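Local coordinates for delta toxin (Clostridium perfringens, PDB 2YGT), which acts as a haemolysin and beta-pore-forming toxin, probably assembling on target membranes to insert a transmembrane beta-barrel, at residues 89-94 / 249-254; 111-116 / 159-164; 155-160 / 218-223; 173-178 / 227-232. All coordinates share one frame; numbering follows the deposited sequence.

Contact 1 of 4, residues 89-94 / 249-254; sequences WPIKYM and KREINS
The shortest polar bond between residues 89-94 and 249-254 runs from Met-94 N to Lys-249 O (2.7 Å). Lys-249 N returns a bond to Met-94 O (2.8 Å), which makes the two an antiparallel hydrogen-bonded pair. Trp-89 and Asn-253 form a second such pair at the other end, where Asn-253 N sits 2.8 Å from Trp-89 O. Between these rungs the first strand carries one extra residue: Ile-91 and Lys-92 both face Glu-251, whose N reaches Lys-92 O at 2.8 Å and nearly straight, with 173° at the hydrogen.

The Asn-253 side chain meets Trp-89 with its CB and Ile-91 with its amide. Asn-253 CB lies 3.7 Å from NE1 of Trp-89, with the amide plane at 90° to the indole. On Ile-91, CG1 is anti to the backbone N (chi1 -175°), a torsion that lets both CD1 and CG2 close on the amide oxygen; CD1 to Asn-253 OD1 is 3.3 Å. The rotation of the amide is fixed from both ends, because ND2 bonds to Ile-252 O from above that carbonyl's plane and OD1 accepts from Asn-267 ND2. Asn-267 OD1 in turn takes the indole NE1, tying both residues to strand 263-282.

Farther along this face, Lys-92 NZ and Glu-251 OE1 stand 4.4 Å apart, opposite charges beyond salt-bridge range that may still attract weakly. Tyr-93 and Arg-250 lie side by side on the other face. Two residues facing one, Ile-91 and Lys-92 opposite Glu-251, make a classic beta bulge where strand 84-99 turns a corner in the antiparallel sheet of this leukocidin/haemolysin-family toxin.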
loop_
_atom_site.group_PDB
_atom_site.type_symbol
_atom_site.label_atom_id
_atom_site.label_comp_id
_atom_site.label_asym_id
_atom_site.label_seq_id
_atom_site.Cartn_x
_atom_site.Cartn_y
_atom_site.Cartn_z
ATOM N N TRP A 89 13.320 12.589 -4.950
ATOM C CA TRP A 89 11.924 12.332 -4.612
ATOM C C TRP A 89 11.498 10.909 -4.996
ATOM O O TRP A 89 12.105 10.291 -5.873
ATOM C CB TRP A 89 11.022 13.370 -5.296
ATOM C CG TRP A 89 11.023 13.268 -6.795
ATOM C CD1 TRP A 89 12.049 13.587 -7.639
ATOM C CD2 TRP A 89 9.947 12.812 -7.628
ATOM N NE1 TRP A 89 11.678 13.358 -8.942
ATOM C CE2 TRP A 89 10.393 12.880 -8.963
ATOM C CE3 TRP A 89 8.651 12.353 -7.373
ATOM C CZ2 TRP A 89 9.592 12.506 -10.040
ATOM C CZ3 TRP A 89 7.853 11.981 -8.445
ATOM C CH2 TRP A 89 8.328 12.061 -9.764
ATOM N N PRO A 90 10.449 10.386 -4.338
ATOM C CA PRO A 90 9.976 9.025 -4.602
ATOM C C PRO A 90 8.986 9.002 -5.760
ATOM O O PRO A 90 7.799 9.255 -5.556
ATOM C CB PRO A 90 9.232 8.651 -3.308
ATOM C CG PRO A 90 9.201 9.918 -2.456
ATOM C CD PRO A 90 9.601 11.052 -3.340
ATOM N N ILE A 91 9.460 8.710 -6.964
ATOM C CA ILE A 91 8.550 8.585 -8.092
ATOM C C ILE A 91 7.615 7.383 -7.918
ATOM O O ILE A 91 6.455 7.428 -8.336
ATOM C CB ILE A 91 9.302 8.478 -9.427
ATOM C CG1 ILE A 91 8.313 8.484 -10.594
ATOM C CG2 ILE A 91 10.172 7.227 -9.456
ATOM C CD1 ILE A 91 8.961 8.734 -11.940
ATOM N N LYS A 92 8.108 6.319 -7.285
ATOM C CA LYS A 92 7.328 5.088 -7.171
ATOM C C LYS A 92 7.500 4.338 -5.847
ATOM O O LYS A 92 8.611 4.176 -5.342
ATOM C CB LYS A 92 7.645 4.145 -8.335
ATOM C CG LYS A 92 6.592 3.072 -8.545
ATOM C CD LYS A 92 7.151 1.852 -9.252
ATOM C CE LYS A 92 7.607 2.179 -10.658
ATOM N NZ LYS A 92 7.769 0.939 -11.466
ATOM N N TYR A 93 6.374 3.889 -5.298
ATOM C CA TYR A 93 6.354 2.995 -4.149
ATOM C C TYR A 93 5.785 1.655 -4.597
ATOM O O TYR A 93 4.809 1.613 -5.345
ATOM C CB TYR A 93 5.454 3.546 -3.045
ATOM C CG TYR A 93 5.913 4.827 -2.385
ATOM C CD1 TYR A 93 6.831 4.805 -1.342
ATOM C CD2 TYR A 93 5.397 6.056 -2.778
ATOM C CE1 TYR A 93 7.232 5.973 -0.726
ATOM C CE2 TYR A 93 5.793 7.223 -2.166
ATOM C CZ TYR A 93 6.709 7.177 -1.142
ATOM O OH TYR A 93 7.105 8.342 -0.531
ATOM N N MET A 94 6.378 0.559 -4.136
ATOM C CA MET A 94 5.879 -0.764 -4.500
ATOM C C MET A 94 5.677 -1.642 -3.272
ATOM O O MET A 94 6.520 -1.673 -2.376
ATOM C CB MET A 94 6.831 -1.447 -5.484
ATOM C CG MET A 94 7.169 -0.600 -6.703
ATOM S SD MET A 94 8.380 -1.375 -7.791
ATOM C CE MET A 94 7.474 -2.813 -8.358
ATOM N N LYS A 249 9.142 -1.430 -1.489
ATOM C CA LYS A 249 10.133 -0.908 -2.421
ATOM C C LYS A 249 9.862 0.558 -2.716
ATOM O O LYS A 249 8.713 0.966 -2.875
ATOM C CB LYS A 249 10.119 -1.699 -3.729
ATOM C CG LYS A 249 10.012 -3.200 -3.554
ATOM C CD LYS A 249 9.780 -3.882 -4.890
ATOM C CE LYS A 249 9.344 -5.324 -4.705
ATOM N NZ LYS A 249 9.098 -5.988 -6.012
ATOM N N ARG A 250 10.928 1.344 -2.783
ATOM C CA ARG A 250 10.820 2.754 -3.115
ATOM C C ARG A 250 11.831 3.105 -4.200
ATOM O O ARG A 250 13.012 2.784 -4.083
ATOM C CB ARG A 250 11.060 3.614 -1.871
ATOM C CG ARG A 250 10.955 5.113 -2.114
ATOM C CD ARG A 250 11.426 5.893 -0.899
ATOM N NE ARG A 250 12.851 5.695 -0.658
ATOM C CZ ARG A 250 13.437 5.819 0.528
ATOM N NH1 ARG A 250 12.718 6.137 1.594
ATOM N NH2 ARG A 250 14.743 5.618 0.647
ATOM N N GLU A 251 11.363 3.742 -5.267
ATOM C CA GLU A 251 12.271 4.252 -6.284
ATOM C C GLU A 251 12.438 5.755 -6.119
ATOM O O GLU A 251 11.455 6.489 -6.038
ATOM C CB GLU A 251 11.778 3.927 -7.694
ATOM C CG GLU A 251 12.740 4.410 -8.776
ATOM C CD GLU A 251 12.250 4.123 -10.179
ATOM O OE1 GLU A 251 11.320 3.303 -10.333
ATOM O OE2 GLU A 251 12.802 4.718 -11.130
ATOM N N ILE A 252 13.687 6.200 -6.063
ATOM C CA ILE A 252 13.990 7.618 -5.942
ATOM C C ILE A 252 14.475 8.163 -7.277
ATOM O O ILE A 252 15.280 7.530 -7.958
ATOM C CB ILE A 252 15.087 7.865 -4.892
ATOM C CG1 ILE A 252 14.605 7.453 -3.502
ATOM C CG2 ILE A 252 15.514 9.330 -4.893
ATOM C CD1 ILE A 252 13.911 8.561 -2.751
ATOM N N ASN A 253 13.976 9.336 -7.652
ATOM C CA ASN A 253 14.478 10.044 -8.824
ATOM C C ASN A 253 15.093 11.382 -8.424
ATOM O O ASN A 253 14.832 11.891 -7.335
ATOM C CB ASN A 253 13.367 10.253 -9.854
ATOM C CG ASN A 253 13.057 8.995 -10.637
ATOM O OD1 ASN A 253 12.235 9.005 -11.553
ATOM N ND2 ASN A 253 13.720 7.901 -10.284
ATOM N N SER A 254 15.916 11.941 -9.303
ATOM C CA SER A 254 16.546 13.227 -9.042
ATOM C C SER A 254 16.009 14.274 -10.006
ATOM O O SER A 254 16.292 14.229 -11.204
ATOM C CB SER A 254 18.068 13.123 -9.176
ATOM O OG SER A 254 18.616 12.261 -8.189
#

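Contact 2 of 4, residues 111-116 / 159-164; sequences SVPKNT and YNTIQT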
loop_
_atom_site.group_PDB
_atom_site.type_symbol
_atom_site.label_atom_id
_atom_site.label_comp_id
_atom_site.label_asym_id
_atom_site.label_seq_id
_atom_site.Cartn_x
_atom_site.Cartn_y
_atom_site.Cartn_z
ATOM N N SER A 111 -8.067 -9.722 -3.377
ATOM C CA SER A 111 -7.290 -8.626 -2.812
ATOM C C SER A 111 -7.796 -7.266 -3.283
ATOM O O SER A 111 -8.511 -7.165 -4.280
ATOM C CB SER A 111 -5.807 -8.786 -3.161
ATOM O OG SER A 111 -5.603 -8.822 -4.561
ATOM N N VAL A 112 -7.419 -6.224 -2.556
ATOM C CA VAL A 112 -7.775 -4.861 -2.918
ATOM C C VAL A 112 -6.614 -3.947 -2.548
ATOM O O VAL A 112 -5.876 -4.243 -1.605
ATOM C CB VAL A 112 -9.041 -4.398 -2.176
ATOM C CG1 VAL A 112 -10.288 -5.016 -2.805
ATOM C CG2 VAL A 112 -8.943 -4.744 -0.695
ATOM N N PRO A 113 -6.442 -2.832 -3.281
ATOM C CA PRO A 113 -7.270 -2.348 -4.396
ATOM C C PRO A 113 -7.161 -3.217 -5.649
ATOM O O PRO A 113 -6.166 -3.919 -5.832
ATOM C CB PRO A 113 -6.697 -0.952 -4.689
ATOM C CG PRO A 113 -5.846 -0.605 -3.510
ATOM C CD PRO A 113 -5.348 -1.898 -2.965
ATOM N N LYS A 114 -8.184 -3.161 -6.499
ATOM C CA LYS A 114 -8.182 -3.891 -7.762
ATOM C C LYS A 114 -7.807 -2.960 -8.898
ATOM O O LYS A 114 -8.002 -1.748 -8.806
ATOM C CB LYS A 114 -9.564 -4.468 -8.062
ATOM C CG LYS A 114 -10.105 -5.407 -7.012
ATOM C CD LYS A 114 -11.512 -5.841 -7.381
ATOM C CE LYS A 114 -12.125 -6.706 -6.307
ATOM N NZ LYS A 114 -13.538 -7.035 -6.623
ATOM N N ASN A 115 -7.279 -3.538 -9.971
ATOM C CA ASN A 115 -6.958 -2.789 -11.179
ATOM C C ASN A 115 -6.243 -1.477 -10.880
ATOM O O ASN A 115 -5.149 -1.474 -10.316
ATOM C CB ASN A 115 -8.225 -2.543 -12.003
ATOM C CG ASN A 115 -8.903 -3.837 -12.428
ATOM O OD1 ASN A 115 -10.122 -3.978 -12.326
ATOM N ND2 ASN A 115 -8.109 -4.794 -12.900
ATOM N N THR A 116 -6.867 -0.364 -11.250
ATOM C CA THR A 116 -6.255 0.947 -11.064
ATOM C C THR A 116 -7.169 1.905 -10.306
ATOM O O THR A 116 -8.371 1.965 -10.560
ATOM C CB THR A 116 -5.862 1.584 -12.416
ATOM O OG1 THR A 116 -4.999 0.694 -13.135
ATOM C CG2 THR A 116 -5.143 2.905 -12.194
ATOM N N TYR A 159 -0.765 10.759 -6.842
ATOM C CA TYR A 159 -0.299 9.424 -7.207
ATOM C C TYR A 159 -1.460 8.537 -7.642
ATOM O O TYR A 159 -2.615 8.798 -7.308
ATOM C CB TYR A 159 0.416 8.759 -6.027
ATOM C CG TYR A 159 1.796 9.302 -5.732
ATOM C CD1 TYR A 159 1.968 10.595 -5.242
ATOM C CD2 TYR A 159 2.929 8.514 -5.923
ATOM C CE1 TYR A 159 3.233 11.088 -4.966
ATOM C CE2 TYR A 159 4.194 9.001 -5.647
ATOM C CZ TYR A 159 4.340 10.286 -5.168
ATOM O OH TYR A 159 5.603 10.767 -4.893
ATOM N N ASN A 160 -1.139 7.485 -8.387
ATOM C CA ASN A 160 -2.109 6.452 -8.723
ATOM C C ASN A 160 -1.638 5.091 -8.225
ATOM O O ASN A 160 -0.437 4.849 -8.098
ATOM C CB ASN A 160 -2.349 6.393 -10.233
ATOM C CG ASN A 160 -3.136 7.585 -10.749
ATOM O OD1 ASN A 160 -3.518 7.628 -11.918
ATOM N ND2 ASN A 160 -3.382 8.559 -9.881
ATOM N N THR A 161 -2.586 4.206 -7.946
ATOM C CA THR A 161 -2.256 2.849 -7.526
ATOM C C THR A 161 -2.741 1.838 -8.558
ATOM O O THR A 161 -3.898 1.863 -8.979
ATOM C CB THR A 161 -2.866 2.504 -6.145
ATOM O OG1 THR A 161 -2.315 3.373 -5.148
ATOM C CG2 THR A 161 -2.560 1.061 -5.772
ATOM N N ILE A 162 -1.845 0.953 -8.972
ATOM C CA ILE A 162 -2.214 -0.123 -9.875
ATOM C C ILE A 162 -1.797 -1.467 -9.293
ATOM O O ILE A 162 -0.690 -1.613 -8.774
ATOM C CB ILE A 162 -1.564 0.055 -11.257
ATOM C CG1 ILE A 162 -1.818 -1.178 -12.126
ATOM C CG2 ILE A 162 -0.075 0.294 -11.113
ATOM C CD1 ILE A 162 -1.456 -0.984 -13.577
ATOM N N GLN A 163 -2.690 -2.448 -9.364
ATOM C CA GLN A 163 -2.337 -3.800 -8.960
ATOM C C GLN A 163 -1.613 -4.493 -10.104
ATOM O O GLN A 163 -2.208 -4.796 -11.139
ATOM C CB GLN A 163 -3.565 -4.605 -8.528
ATOM C CG GLN A 163 -3.205 -5.994 -8.014
ATOM C CD GLN A 163 -4.313 -6.632 -7.204
ATOM O OE1 GLN A 163 -5.414 -6.856 -7.703
ATOM N NE2 GLN A 163 -4.020 -6.946 -5.949
ATOM N N THR A 164 -0.323 -4.736 -9.915
ATOM C CA THR A 164 0.512 -5.280 -10.975
ATOM C C THR A 164 0.530 -6.806 -10.950
ATOM O O THR A 164 0.815 -7.448 -11.957
ATOM C CB THR A 164 1.944 -4.732 -10.875
ATOM O OG1 THR A 164 2.469 -5.008 -9.569
ATOM C CG2 THR A 164 1.942 -3.225 -11.100
HETATM O O HOH W 1 -7.662 -7.681 -6.761
HETATM O O HOH W 2 -6.755 -6.350 -9.981
HETATM O O HOH W 3 -4.784 -4.596 -13.357
#
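Backbone pairing between residues 111-116 and 159-164 is brief and antiparallel: Gln-163 N donates to Asn-115 O (2.8 Å, 166° at the hydrogen), and the adjoining Thr-116 and Ile-162 form a non-hydrogen-bonded pair with CA atoms 4.3 Å apart. A cis peptide precedes Pro-113; farther back, Ser-111 is met by a side chain.

That side chain is Gln-163. Its CG is anti to the backbone N (chi1 -176°) and the chain is extended beyond, which carries the amide across to Ser-111. There NE2 donates to Ser-111 OG at 2.8 Å, the hydroxyl lying somewhat tilted from the amide plane. The other end of the amide is gripped by two waters. One gives a hydrogen to Gln-163 OE1 (2.6 Å) and its other to Ser-111 O; the second donates to Gln-163 OE1 (2.7 Å) and accepts from Asn-115 N. Bonds at both N and O are consistent with this orientation of the amide. Pro-113 O also approaches, 3.6 Å from Gln-163 CD, although its hydrogen bond goes to Trp-173 NE1. Farther out, Thr-116 OG1 rests against Ile-162 CG1 at 3.8 Å.

A bound zinc ion lies about 4 Å from the Gln-163 side chain. Separately, Ser-111 OG is weakly bonded to Asp-166, which like Asp-110 is a known zinc ligand of this protein, though in this model the pair's zinc is not bound to this chain. Strand 159-166 is paired along its other edge with 170-177, whereas Val-112 bonds to Gly-230, so the contact bridges two sheets.

Contact 3 of 4, residues 155-160 / 218-223; sequences VQPDYN and SSLITG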
loop_
_atom_site.group_PDB
_atom_site.type_symbol
_atom_site.label_atom_id
_atom_site.label_comp_id
_atom_site.label_asym_id
_atom_site.label_seq_id
_atom_site.Cartn_x
_atom_site.Cartn_y
_atom_site.Cartn_z
ATOM N N VAL A 155 -4.535 7.470 1.580
ATOM C CA VAL A 155 -4.514 8.617 0.679
ATOM C C VAL A 155 -3.297 8.585 -0.240
ATOM O O VAL A 155 -2.243 8.054 0.120
ATOM C CB VAL A 155 -4.532 9.951 1.459
ATOM C CG1 VAL A 155 -5.785 10.044 2.304
ATOM C CG2 VAL A 155 -3.288 10.083 2.329
ATOM N N GLN A 156 -3.451 9.160 -1.428
ATOM C CA GLN A 156 -2.386 9.156 -2.421
ATOM C C GLN A 156 -2.440 10.382 -3.340
ATOM O O GLN A 156 -2.471 10.238 -4.565
ATOM C CB GLN A 156 -2.475 7.886 -3.264
ATOM C CG GLN A 156 -3.844 7.671 -3.885
ATOM C CD GLN A 156 -3.829 6.625 -4.969
ATOM O OE1 GLN A 156 -2.867 5.875 -5.103
ATOM N NE2 GLN A 156 -4.898 6.569 -5.756
ATOM N N PRO A 157 -2.443 11.595 -2.756
ATOM C CA PRO A 157 -2.503 12.821 -3.561
ATOM C C PRO A 157 -1.440 12.843 -4.658
ATOM O O PRO A 157 -0.258 12.654 -4.372
ATOM C CB PRO A 157 -2.233 13.931 -2.529
ATOM C CG PRO A 157 -1.668 13.216 -1.327
ATOM C CD PRO A 157 -2.397 11.913 -1.321
ATOM N N ASP A 158 -1.876 13.053 -5.897
ATOM C CA ASP A 158 -0.978 13.173 -7.045
ATOM C C ASP A 158 -0.383 11.845 -7.506
ATOM O O ASP A 158 0.409 11.811 -8.447
ATOM C CB ASP A 158 0.138 14.182 -6.763
ATOM C CG ASP A 158 -0.392 15.577 -6.510
ATOM O OD1 ASP A 158 -1.583 15.816 -6.793
ATOM O OD2 ASP A 158 0.383 16.433 -6.029
ATOM N N TYR A 159 -0.765 10.759 -6.842
ATOM C CA TYR A 159 -0.299 9.424 -7.207
ATOM C C TYR A 159 -1.460 8.537 -7.642
ATOM O O TYR A 159 -2.615 8.798 -7.308
ATOM C CB TYR A 159 0.416 8.759 -6.027
ATOM C CG TYR A 159 1.796 9.302 -5.732
ATOM C CD1 TYR A 159 1.968 10.595 -5.242
ATOM C CD2 TYR A 159 2.929 8.514 -5.923
ATOM C CE1 TYR A 159 3.233 11.088 -4.966
ATOM C CE2 TYR A 159 4.194 9.001 -5.647
ATOM C CZ TYR A 159 4.340 10.286 -5.168
ATOM O OH TYR A 159 5.603 10.767 -4.893
ATOM N N ASN A 160 -1.139 7.485 -8.387
ATOM C CA ASN A 160 -2.109 6.452 -8.723
ATOM C C ASN A 160 -1.638 5.091 -8.225
ATOM O O ASN A 160 -0.437 4.849 -8.098
ATOM C CB ASN A 160 -2.349 6.393 -10.233
ATOM C CG ASN A 160 -3.136 7.585 -10.749
ATOM O OD1 ASN A 160 -3.518 7.628 -11.918
ATOM N ND2 ASN A 160 -3.382 8.559 -9.881
ATOM N N SER A 218 2.477 16.671 -2.721
ATOM C CA SER A 218 1.838 15.515 -2.110
ATOM C C SER A 218 2.549 15.162 -0.808
ATOM O O SER A 218 3.759 15.348 -0.687
ATOM C CB SER A 218 1.885 14.317 -3.056
ATOM O OG SER A 218 1.500 13.130 -2.385
ATOM N N SER A 219 1.799 14.654 0.164
ATOM C CA SER A 219 2.398 14.202 1.413
ATOM C C SER A 219 3.266 12.964 1.178
ATOM O O SER A 219 4.115 12.618 2.004
ATOM C CB SER A 219 1.322 13.911 2.460
ATOM O OG SER A 219 0.323 13.057 1.939
ATOM N N LEU A 220 3.052 12.301 0.045
ATOM C CA LEU A 220 3.879 11.164 -0.339
ATOM C C LEU A 220 5.307 11.606 -0.661
ATOM O O LEU A 220 6.235 10.798 -0.631
ATOM C CB LEU A 220 3.265 10.426 -1.531
ATOM C CG LEU A 220 2.263 9.321 -1.187
ATOM C CD1 LEU A 220 1.108 9.859 -0.346
ATOM C CD2 LEU A 220 1.749 8.646 -2.450
ATOM N N ILE A 221 5.476 12.888 -0.968
ATOM C CA ILE A 221 6.793 13.426 -1.287
ATOM C C ILE A 221 7.452 14.088 -0.078
ATOM O O ILE A 221 8.656 13.945 0.136
ATOM C CB ILE A 221 6.731 14.429 -2.461
ATOM C CG1 ILE A 221 6.452 13.695 -3.773
ATOM C CG2 ILE A 221 8.027 15.215 -2.564
ATOM C CD1 ILE A 221 6.273 14.612 -4.967
ATOM N N THR A 222 6.664 14.806 0.715
ATOM C CA THR A 222 7.203 15.516 1.872
ATOM C C THR A 222 7.408 14.599 3.077
ATOM O O THR A 222 8.346 14.785 3.853
ATOM C CB THR A 222 6.306 16.705 2.288
ATOM O OG1 THR A 222 4.972 16.244 2.537
ATOM C CG2 THR A 222 6.281 17.777 1.198
ATOM N N GLY A 223 6.529 13.613 3.236
ATOM C CA GLY A 223 6.596 12.711 4.372
ATOM C C GLY A 223 6.878 11.272 3.986
ATOM O O GLY A 223 7.909 10.707 4.358
HETATM O O HOH W 4 3.044 16.742 -5.383
#
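A type II beta turn, Gln-156 to Tyr-159, docks on the N-cap of the short helix 219-222, with Pro-157 meeting Ser-218 at the junction. Ser-218 OG is held twice: it donates to Pro-157 O (2.7 Å) and accepts from Leu-220 N (3.0 Å), the capping bond. Its OG is anti to the backbone N (chi1 169°), a torsion that puts the hydroxyl between the helix start and the turn. A water adds a second bridge, donating to Asp-158 OD2 (2.8 Å) and accepting from Ser-218 N (2.7 Å).

Behind this polar seam Leu-220 lies on the Tyr-159 ring. CD2 stands over one face in a CH-pi contact, 3.5 Å from the ring centroid and 18° off the normal. The other branch, CD1, turns toward the chain of Val-155 and Gln-156. Ile-221 comes to the ring at its edge instead, its CG1 3.2 Å from Tyr-159 OH, and crosses the tyrosine at about a right angle. The hydroxyl itself bonds to Pro-90 O, so the ring is restrained at its far end too. Taken together, the arrangement is that of an N-capped single helical turn, its capping serine also joined to a beta turn between strands 148-155 and 159-166.

Contact 4 of 4, residues 173-178 / 227-232; sequences WNTEFA and PNFGVV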
loop_
_atom_site.group_PDB
_atom_site.type_symbol
_atom_site.label_atom_id
_atom_site.label_comp_id
_atom_site.label_asym_id
_atom_site.label_seq_id
_atom_site.Cartn_x
_atom_site.Cartn_y
_atom_site.Cartn_z
ATOM N N TRP A 173 1.180 -4.086 -5.677
ATOM C CA TRP A 173 0.660 -2.763 -5.994
ATOM C C TRP A 173 1.777 -1.770 -6.288
ATOM O O TRP A 173 2.789 -1.725 -5.589
ATOM C CB TRP A 173 -0.207 -2.229 -4.852
ATOM C CG TRP A 173 -1.416 -3.056 -4.558
ATOM C CD1 TRP A 173 -2.656 -2.923 -5.110
ATOM C CD2 TRP A 173 -1.502 -4.144 -3.632
ATOM N NE1 TRP A 173 -3.512 -3.865 -4.585
ATOM C CE2 TRP A 173 -2.826 -4.628 -3.676
ATOM C CE3 TRP A 173 -0.587 -4.758 -2.770
ATOM C CZ2 TRP A 173 -3.256 -5.696 -2.894
ATOM C CZ3 TRP A 173 -1.017 -5.819 -1.993
ATOM C CH2 TRP A 173 -2.339 -6.277 -2.060
ATOM N N ASN A 174 1.581 -0.982 -7.338
ATOM C CA ASN A 174 2.460 0.137 -7.644
ATOM C C ASN A 174 1.729 1.443 -7.391
ATOM O O ASN A 174 0.681 1.709 -7.985
ATOM C CB ASN A 174 2.924 0.089 -9.101
ATOM C CG ASN A 174 4.125 -0.815 -9.302
ATOM O OD1 ASN A 174 4.769 -1.236 -8.340
ATOM N ND2 ASN A 174 4.439 -1.110 -10.558
ATOM N N THR A 175 2.276 2.250 -6.491
ATOM C CA THR A 175 1.780 3.601 -6.283
ATOM C C THR A 175 2.799 4.587 -6.847
ATOM O O THR A 175 3.826 4.868 -6.225
ATOM C CB THR A 175 1.502 3.878 -4.802
ATOM O OG1 THR A 175 0.547 2.924 -4.323
ATOM C CG2 THR A 175 0.947 5.276 -4.619
ATOM N N GLU A 176 2.501 5.098 -8.037
ATOM C CA GLU A 176 3.440 5.918 -8.790
ATOM C C GLU A 176 2.903 7.324 -9.030
ATOM O O GLU A 176 1.700 7.517 -9.212
ATOM C CB GLU A 176 3.746 5.244 -10.127
ATOM C CG GLU A 176 4.840 5.915 -10.939
ATOM C CD GLU A 176 5.161 5.153 -12.211
ATOM O OE1 GLU A 176 4.853 3.942 -12.275
ATOM O OE2 GLU A 176 5.720 5.762 -13.146
ATOM N N PHE A 177 3.804 8.301 -9.035
ATOM C CA PHE A 177 3.420 9.688 -9.263
ATOM C C PHE A 177 2.691 9.824 -10.596
ATOM O O PHE A 177 3.080 9.218 -11.595
ATOM C CB PHE A 177 4.639 10.622 -9.218
ATOM C CG PHE A 177 4.279 12.083 -9.285
ATOM C CD1 PHE A 177 4.155 12.724 -10.507
ATOM C CD2 PHE A 177 4.044 12.810 -8.129
ATOM C CE1 PHE A 177 3.806 14.060 -10.574
ATOM C CE2 PHE A 177 3.699 14.148 -8.191
ATOM C CZ PHE A 177 3.580 14.773 -9.418
ATOM N N ALA A 178 1.631 10.621 -10.604
ATOM C CA ALA A 178 0.821 10.781 -11.802
ATOM C C ALA A 178 1.062 12.131 -12.466
ATOM O O ALA A 178 1.659 12.201 -13.541
ATOM C CB ALA A 178 -0.661 10.596 -11.478
ATOM N N PRO A 227 0.461 3.228 2.841
ATOM C CA PRO A 227 -0.478 2.337 2.153
ATOM C C PRO A 227 -1.337 1.515 3.112
ATOM O O PRO A 227 -0.942 1.231 4.242
ATOM C CB PRO A 227 0.441 1.405 1.363
ATOM C CG PRO A 227 1.723 1.405 2.113
ATOM C CD PRO A 227 1.850 2.738 2.785
ATOM N N ASN A 228 -2.524 1.151 2.645
ATOM C CA ASN A 228 -3.366 0.185 3.326
ATOM C C ASN A 228 -3.945 -0.734 2.269
ATOM O O ASN A 228 -4.840 -0.341 1.525
ATOM C CB ASN A 228 -4.479 0.885 4.110
ATOM C CG ASN A 228 -5.233 -0.059 5.044
ATOM O OD1 ASN A 228 -6.291 0.291 5.566
ATOM N ND2 ASN A 228 -4.689 -1.254 5.259
ATOM N N PHE A 229 -3.407 -1.944 2.179
ATOM C CA PHE A 229 -3.867 -2.903 1.181
ATOM C C PHE A 229 -4.436 -4.143 1.869
ATOM O O PHE A 229 -4.253 -4.332 3.073
ATOM C CB PHE A 229 -2.731 -3.287 0.231
ATOM C CG PHE A 229 -2.095 -2.111 -0.469
ATOM C CD1 PHE A 229 -2.865 -1.040 -0.897
ATOM C CD2 PHE A 229 -0.732 -2.087 -0.721
ATOM C CE1 PHE A 229 -2.285 0.038 -1.546
ATOM C CE2 PHE A 229 -0.147 -1.012 -1.375
ATOM C CZ PHE A 229 -0.920 0.049 -1.787
ATOM N N GLY A 230 -5.127 -4.990 1.113
ATOM C CA GLY A 230 -5.751 -6.160 1.705
ATOM C C GLY A 230 -5.776 -7.422 0.862
ATOM O O GLY A 230 -5.940 -7.371 -0.355
ATOM N N VAL A 231 -5.620 -8.565 1.525
ATOM C CA VAL A 231 -5.728 -9.855 0.855
ATOM C C VAL A 231 -6.619 -10.814 1.635
ATOM O O VAL A 231 -6.875 -10.623 2.823
ATOM C CB VAL A 231 -4.354 -10.536 0.673
ATOM C CG1 VAL A 231 -3.378 -9.622 -0.066
ATOM C CG2 VAL A 231 -3.799 -10.969 2.022
ATOM N N VAL A 232 -7.089 -11.849 0.951
ATOM C CA VAL A 232 -7.840 -12.912 1.593
ATOM C C VAL A 232 -7.154 -14.232 1.286
ATOM O O VAL A 232 -6.919 -14.559 0.123
ATOM C CB VAL A 232 -9.298 -12.980 1.086
ATOM C CG1 VAL A 232 -10.066 -14.052 1.845
ATOM C CG2 VAL A 232 -9.985 -11.633 1.228
#
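The indole of Trp-173 overlaps the ring of Phe-229 in a face-to-face stack: the five-membered ring and the phenyl have centroids 4.3 Å apart and planes inclined at 27°. Both CB atoms join the overlap. Phe-229 CB sits over the six-membered part of the indole, 3.7 Å from its centroid and 9° off the normal, while Trp-173 CB lies over the phenyl face, 4.1 Å from that centroid. Both side chains have CG anti to their own carbonyl carbon; pointing toward each other from facing strands (163° apart in direction), they slide past in opposite directions.

Pro-227 CB covers the opposite face of the phenyl, 3.6 Å above its plane, so the ring is sandwiched. Edges are met as well: Val-231 CG1 approaches the indole rim at CH2 (4.0 Å), and Thr-175 OG1 lies near the phenyl plane, 4.1 Å from Phe-229 CZ. The polar ends turn elsewhere, Trp-173 NE1 to Pro-113 O and Thr-175 OG1 to Thr-161 OG1.

No hydrogen bond joins the segments, whose axes come no closer than 10.4 Å. Strand 170-177, flanked by 84-99 and 159-166, thus packs through its side chains on strand 224-235, which lies between 61-72 and 107-112 in another sheet.

In the fold
Strand 170-177 ties the four contacts together. Contact 1 joins it through Thr-175 N to Tyr-93 O (2.9 Å), contact 2 through Asn-174 N to Ile-162 O (2.8 Å), and contact 3 through Ala-178 N to Asp-158 O (2.8 Å). Contacts 2 and 4 are the closest, with centres about 6 Å apart, and are also linked in the second sheet. Contacts 2 and 3 share Tyr-159 and Asn-160. The helical turn of contact 3 also reaches contact 1, where Tyr-93 OH is 2.6 Å from Leu-220 O. A bound zinc ion lies about 4 Å from the Gln-163 side chain of contact 2, and the Trp-173 side chain of contact 4 is about 8 Å from a bound zinc; contacts 1 and 3 are remote from the metal sites.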